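Local structure of putative lipoprotein (Campylobacter jejuni subsp. jejuni, 2G5G) at residues A42-H56 against S240-E252. The protein binds a cofacial pair of hemes, with heme binding linked to its dimerization, and probably takes part in bacterial heme transport. Sequence-based numbering, arbitrary orientation.
Sequences ADVILLGEKHDEVKH and SKKIVVVNLSYGE
L46 CD1 packs on I243 CG2 at 3.6 Å. V44 CB lies alongside I243 CD1 on the same sheet face. On the other face, I45 CG1 meets V244 CG1, and L47 CD2 touches L248 CD2. V244 CG1, between its own backbone N and carbonyl carbon (chi1 65°), lies close against A42 CB. The parallel ladder runs from V44 N bonded to K242 O, through V246 N to L46 O (2.7 Å), to L248 N bonded to G48 O, with donors from each strand in turn.

L248 CB and E53 CG clamp the H56 ring, one over each face. Near the ring plane, ND1 accepts from K50 N and NE2 donates to S249 O, both at 2.9 Å. This fixes the ring's rotation. K50 CD makes a CH-pi contact over one face of the Y250 ring; NZ, farther above, is in a cation-pi contact and salt-bridged to D52 and E53. At the other end, D43 OD2 accepts from K242 N (2.7 Å) through its anti lone pair.

The two are adjacent central strands of the ChaN haem-uptake fold, with the E49 side chain about 12 Å from a bound heme. Strands 214-220 and 260-264 flank them. Helix 230-236 covers L46 and V245; helix 54-73 covers I45 and L47.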
loop_
_atom_site.group_PDB
_atom_site.type_symbol
_atom_site.label_atom_id
_atom_site.label_comp_id
_atom_site.label_asym_id
_atom_site.label_seq_id
_atom_site.Cartn_x
_atom_site.Cartn_y
_atom_site.Cartn_z
ATOM N N ALA A 42 2.770 33.783 -17.523
ATOM C CA ALA A 42 1.967 33.022 -16.567
ATOM C C ALA A 42 2.449 33.267 -15.156
ATOM O O ALA A 42 3.604 33.625 -14.952
ATOM C CB ALA A 42 2.001 31.526 -16.903
ATOM N N ASP A 43 1.552 33.100 -14.179
ATOM C CA ASP A 43 1.943 33.104 -12.762
ATOM C C ASP A 43 2.329 31.718 -12.242
ATOM O O ASP A 43 3.153 31.593 -11.325
ATOM C CB ASP A 43 0.801 33.687 -11.885
ATOM C CG ASP A 43 0.397 35.072 -12.341
ATOM O OD1 ASP A 43 1.264 35.946 -12.259
ATOM O OD2 ASP A 43 -0.732 35.269 -12.843
ATOM N N VAL A 44 1.693 30.706 -12.810
ATOM C CA VAL A 44 1.927 29.310 -12.458
ATOM C C VAL A 44 2.172 28.520 -13.754
ATOM O O VAL A 44 1.331 28.508 -14.660
ATOM C CB VAL A 44 0.702 28.698 -11.748
ATOM C CG1 VAL A 44 0.948 27.227 -11.438
ATOM C CG2 VAL A 44 0.352 29.510 -10.451
ATOM N N ILE A 45 3.295 27.843 -13.817
ATOM C CA ILE A 45 3.620 27.039 -14.984
ATOM C C ILE A 45 3.655 25.606 -14.499
ATOM O O ILE A 45 4.459 25.261 -13.633
ATOM C CB ILE A 45 5.000 27.429 -15.606
ATOM C CG1 ILE A 45 4.963 28.863 -16.134
ATOM C CG2 ILE A 45 5.368 26.465 -16.754
ATOM C CD1 ILE A 45 6.320 29.587 -16.074
ATOM N N LEU A 46 2.757 24.771 -15.016
ATOM C CA LEU A 46 2.830 23.345 -14.711
ATOM C C LEU A 46 3.593 22.578 -15.790
ATOM O O LEU A 46 3.298 22.745 -16.964
ATOM C CB LEU A 46 1.450 22.718 -14.506
ATOM C CG LEU A 46 0.570 23.212 -13.367
ATOM C CD1 LEU A 46 -0.084 24.474 -13.802
ATOM C CD2 LEU A 46 -0.513 22.162 -13.094
ATOM N N LEU A 47 4.565 21.763 -15.374
ATOM C CA LEU A 47 5.426 20.982 -16.292
ATOM C C LEU A 47 5.228 19.512 -15.979
ATOM O O LEU A 47 5.639 19.025 -14.896
ATOM C CB LEU A 47 6.900 21.317 -16.060
ATOM C CG LEU A 47 7.872 21.485 -17.231
ATOM C CD1 LEU A 47 9.327 21.281 -16.812
ATOM C CD2 LEU A 47 7.527 20.835 -18.596
ATOM N N GLY A 48 4.568 18.814 -16.905
ATOM C CA GLY A 48 4.211 17.416 -16.725
ATOM C C GLY A 48 5.280 16.521 -17.328
ATOM O O GLY A 48 5.739 16.777 -18.436
ATOM N N GLU A 49 5.644 15.475 -16.588
ATOM C CA GLU A 49 6.705 14.558 -16.986
ATOM C C GLU A 49 6.292 13.082 -16.809
ATOM O O GLU A 49 5.337 12.764 -16.092
ATOM C CB GLU A 49 7.989 14.832 -16.184
ATOM C CG GLU A 49 7.850 14.473 -14.691
ATOM C CD GLU A 49 9.181 14.063 -14.009
ATOM O OE1 GLU A 49 10.271 14.249 -14.580
ATOM O OE2 GLU A 49 9.102 13.536 -12.890
ATOM N N LYS A 50 7.023 12.207 -17.489
ATOM C CA LYS A 50 7.028 10.777 -17.173
ATOM C C LYS A 50 8.297 10.570 -16.306
ATOM O O LYS A 50 9.397 10.906 -16.748
ATOM C CB LYS A 50 7.109 9.971 -18.471
ATOM C CG LYS A 50 7.024 8.438 -18.289
ATOM C CD LYS A 50 7.064 7.754 -19.657
ATOM C CE LYS A 50 7.091 6.227 -19.521
ATOM N NZ LYS A 50 8.485 5.735 -19.304
ATOM N N HIS A 51 8.124 10.024 -15.102
ATOM C CA HIS A 51 9.152 10.117 -14.040
ATOM C C HIS A 51 10.511 9.459 -14.328
ATOM O O HIS A 51 11.525 9.837 -13.732
ATOM C CB HIS A 51 8.580 9.659 -12.692
ATOM C CG HIS A 51 7.391 10.454 -12.229
ATOM N ND1 HIS A 51 7.458 11.800 -11.916
ATOM C CD2 HIS A 51 6.103 10.088 -12.019
ATOM C CE1 HIS A 51 6.265 12.225 -11.534
ATOM N NE2 HIS A 51 5.425 11.209 -11.601
ATOM N N ASP A 52 10.545 8.517 -15.276
ATOM C CA ASP A 52 11.783 7.789 -15.590
ATOM C C ASP A 52 12.280 8.092 -16.990
ATOM O O ASP A 52 13.154 7.392 -17.502
ATOM C CB ASP A 52 11.599 6.264 -15.412
ATOM C CG ASP A 52 10.422 5.694 -16.222
ATOM O OD1 ASP A 52 9.869 6.403 -17.094
ATOM O OD2 ASP A 52 10.035 4.523 -15.981
ATOM N N GLU A 53 11.726 9.136 -17.611
ATOM C CA GLU A 53 12.009 9.437 -19.009
ATOM C C GLU A 53 13.160 10.432 -19.183
ATOM O O GLU A 53 13.065 11.607 -18.784
ATOM C CB GLU A 53 10.716 9.922 -19.698
ATOM C CG GLU A 53 10.696 9.840 -21.205
ATOM C CD GLU A 53 10.914 8.420 -21.732
ATOM O OE1 GLU A 53 10.311 7.450 -21.217
ATOM O OE2 GLU A 53 11.716 8.313 -22.661
ATOM N N VAL A 54 14.250 9.967 -19.784
ATOM C CA VAL A 54 15.490 10.750 -19.830
ATOM C C VAL A 54 15.378 12.054 -20.627
ATOM O O VAL A 54 15.913 13.088 -20.210
ATOM C CB VAL A 54 16.696 9.903 -20.361
ATOM C CG1 VAL A 54 17.907 10.793 -20.617
ATOM C CG2 VAL A 54 17.051 8.809 -19.376
ATOM N N LYS A 55 14.692 11.994 -21.767
ATOM C CA LYS A 55 14.497 13.167 -22.625
ATOM C C LYS A 55 13.642 14.246 -21.932
ATOM O O LYS A 55 13.808 15.448 -22.208
ATOM C CB LYS A 55 13.845 12.767 -23.938
ATOM C CG LYS A 55 14.818 12.167 -24.940
ATOM C CD LYS A 55 14.070 11.719 -26.173
ATOM C CE LYS A 55 14.931 10.837 -27.076
ATOM N NZ LYS A 55 14.107 10.392 -28.238
ATOM N N HIS A 56 12.752 13.810 -21.048
ATOM C CA HIS A 56 11.961 14.751 -20.244
ATOM C C HIS A 56 12.869 15.531 -19.336
ATOM O O HIS A 56 12.783 16.763 -19.242
ATOM C CB HIS A 56 10.894 14.008 -19.427
ATOM C CG HIS A 56 9.761 13.504 -20.268
ATOM N ND1 HIS A 56 8.599 13.009 -19.736
ATOM C CD2 HIS A 56 9.636 13.403 -21.611
ATOM C CE1 HIS A 56 7.792 12.628 -20.717
ATOM N NE2 HIS A 56 8.395 12.878 -21.868
ATOM N N SER A 240 -7.240 33.942 -9.539
ATOM C CA SER A 240 -7.164 34.705 -10.784
ATOM C C SER A 240 -5.767 34.675 -11.432
ATOM O O SER A 240 -5.546 35.361 -12.427
ATOM C CB SER A 240 -7.599 36.148 -10.596
ATOM O OG SER A 240 -9.004 36.223 -10.482
ATOM N N LYS A 241 -4.839 33.904 -10.866
ATOM C CA LYS A 241 -3.502 33.715 -11.457
ATOM C C LYS A 241 -3.616 33.184 -12.861
ATOM O O LYS A 241 -4.526 32.378 -13.171
ATOM C CB LYS A 241 -2.641 32.746 -10.630
ATOM C CG LYS A 241 -2.104 33.360 -9.322
ATOM C CD LYS A 241 -1.113 32.451 -8.653
ATOM C CE LYS A 241 -0.450 33.117 -7.412
ATOM N NZ LYS A 241 0.498 32.066 -6.868
ATOM N N LYS A 242 -2.700 33.603 -13.716
ATOM C CA LYS A 242 -2.638 33.020 -15.064
ATOM C C LYS A 242 -1.899 31.701 -14.989
ATOM O O LYS A 242 -0.740 31.647 -14.562
ATOM C CB LYS A 242 -1.931 33.966 -16.024
ATOM C CG LYS A 242 -2.733 35.286 -16.198
ATOM C CD LYS A 242 -1.866 36.348 -16.849
ATOM C CE LYS A 242 -2.621 37.677 -16.960
ATOM N NZ LYS A 242 -2.992 38.204 -15.586
ATOM N N ILE A 243 -2.588 30.644 -15.410
ATOM C CA ILE A 243 -2.092 29.273 -15.332
ATOM C C ILE A 243 -1.742 28.762 -16.739
ATOM O O ILE A 243 -2.561 28.864 -17.664
ATOM C CB ILE A 243 -3.177 28.310 -14.758
ATOM C CG1 ILE A 243 -3.915 28.893 -13.503
ATOM C CG2 ILE A 243 -2.558 26.933 -14.474
ATOM C CD1 ILE A 243 -2.924 29.338 -12.308
ATOM N N VAL A 244 -0.578 28.138 -16.887
ATOM C CA VAL A 244 -0.185 27.527 -18.171
ATOM C C VAL A 244 0.401 26.134 -17.912
ATOM O O VAL A 244 1.155 25.919 -16.942
ATOM C CB VAL A 244 0.797 28.405 -19.016
ATOM C CG1 VAL A 244 2.147 28.576 -18.290
ATOM C CG2 VAL A 244 0.998 27.795 -20.397
ATOM N N VAL A 245 0.038 25.202 -18.788
ATOM C CA VAL A 245 0.394 23.798 -18.615
ATOM C C VAL A 245 1.199 23.345 -19.814
ATOM O O VAL A 245 0.761 23.498 -20.970
ATOM C CB VAL A 245 -0.845 22.872 -18.447
ATOM C CG1 VAL A 245 -0.387 21.410 -18.238
ATOM C CG2 VAL A 245 -1.783 23.363 -17.312
ATOM N N VAL A 246 2.387 22.830 -19.530
ATOM C CA VAL A 246 3.278 22.309 -20.562
ATOM C C VAL A 246 3.504 20.845 -20.298
ATOM O O VAL A 246 4.007 20.464 -19.225
ATOM C CB VAL A 246 4.647 23.007 -20.573
ATOM C CG1 VAL A 246 5.570 22.380 -21.696
ATOM C CG2 VAL A 246 4.497 24.508 -20.820
ATOM N N ASN A 247 3.154 19.997 -21.256
ATOM C CA ASN A 247 3.305 18.560 -21.006
ATOM C C ASN A 247 4.427 18.042 -21.881
ATOM O O ASN A 247 4.530 18.420 -23.054
ATOM C CB ASN A 247 2.028 17.750 -21.268
ATOM C CG ASN A 247 2.144 16.301 -20.725
ATOM O OD1 ASN A 247 1.702 15.328 -21.343
ATOM N ND2 ASN A 247 2.774 16.170 -19.584
ATOM N N LEU A 248 5.268 17.204 -21.296
ATOM C CA LEU A 248 6.346 16.520 -22.026
ATOM C C LEU A 248 5.759 15.181 -22.492
ATOM O O LEU A 248 5.436 14.323 -21.672
ATOM C CB LEU A 248 7.566 16.333 -21.097
ATOM C CG LEU A 248 8.046 17.647 -20.441
ATOM C CD1 LEU A 248 9.180 17.358 -19.425
ATOM C CD2 LEU A 248 8.441 18.702 -21.492
ATOM N N SER A 249 5.547 15.027 -23.794
ATOM C CA SER A 249 4.746 13.871 -24.250
ATOM C C SER A 249 5.455 12.535 -24.104
ATOM O O SER A 249 6.684 12.447 -24.108
ATOM C CB SER A 249 4.229 14.033 -25.683
ATOM O OG SER A 249 5.283 14.133 -26.620
ATOM N N TYR A 250 4.640 11.512 -23.926
ATOM C CA TYR A 250 5.056 10.121 -24.057
ATOM C C TYR A 250 3.824 9.330 -24.510
ATOM O O TYR A 250 2.755 9.466 -23.933
ATOM C CB TYR A 250 5.594 9.558 -22.735
ATOM C CG TYR A 250 6.080 8.129 -22.891
ATOM C CD1 TYR A 250 7.399 7.854 -23.256
ATOM C CD2 TYR A 250 5.200 7.056 -22.706
ATOM C CE1 TYR A 250 7.835 6.529 -23.424
ATOM C CE2 TYR A 250 5.622 5.737 -22.876
ATOM C CZ TYR A 250 6.931 5.487 -23.229
ATOM O OH TYR A 250 7.336 4.183 -23.396
ATOM N N GLY A 251 3.971 8.499 -25.531
ATOM C CA GLY A 251 2.805 7.768 -26.060
ATOM C C GLY A 251 1.774 8.718 -26.654
ATOM O O GLY A 251 2.132 9.686 -27.315
ATOM N N GLU A 252 0.497 8.439 -26.403
ATOM C CA GLU A 252 -0.611 9.206 -26.972
ATOM C C GLU A 252 -0.635 10.631 -26.425
ATOM O O GLU A 252 -0.223 10.869 -25.288
ATOM C CB GLU A 252 -1.962 8.545 -26.654
ATOM C CG GLU A 252 -2.162 7.114 -27.218
ATOM C CD GLU A 252 -2.433 7.089 -28.731
ATOM O OE1 GLU A 252 -3.362 7.798 -29.192
ATOM O OE2 GLU A 252 -1.717 6.355 -29.458
HETATM O O HOH W 1 2.572 32.461 -8.775
HETATM O O HOH W 2 -1.574 37.624 -13.464
#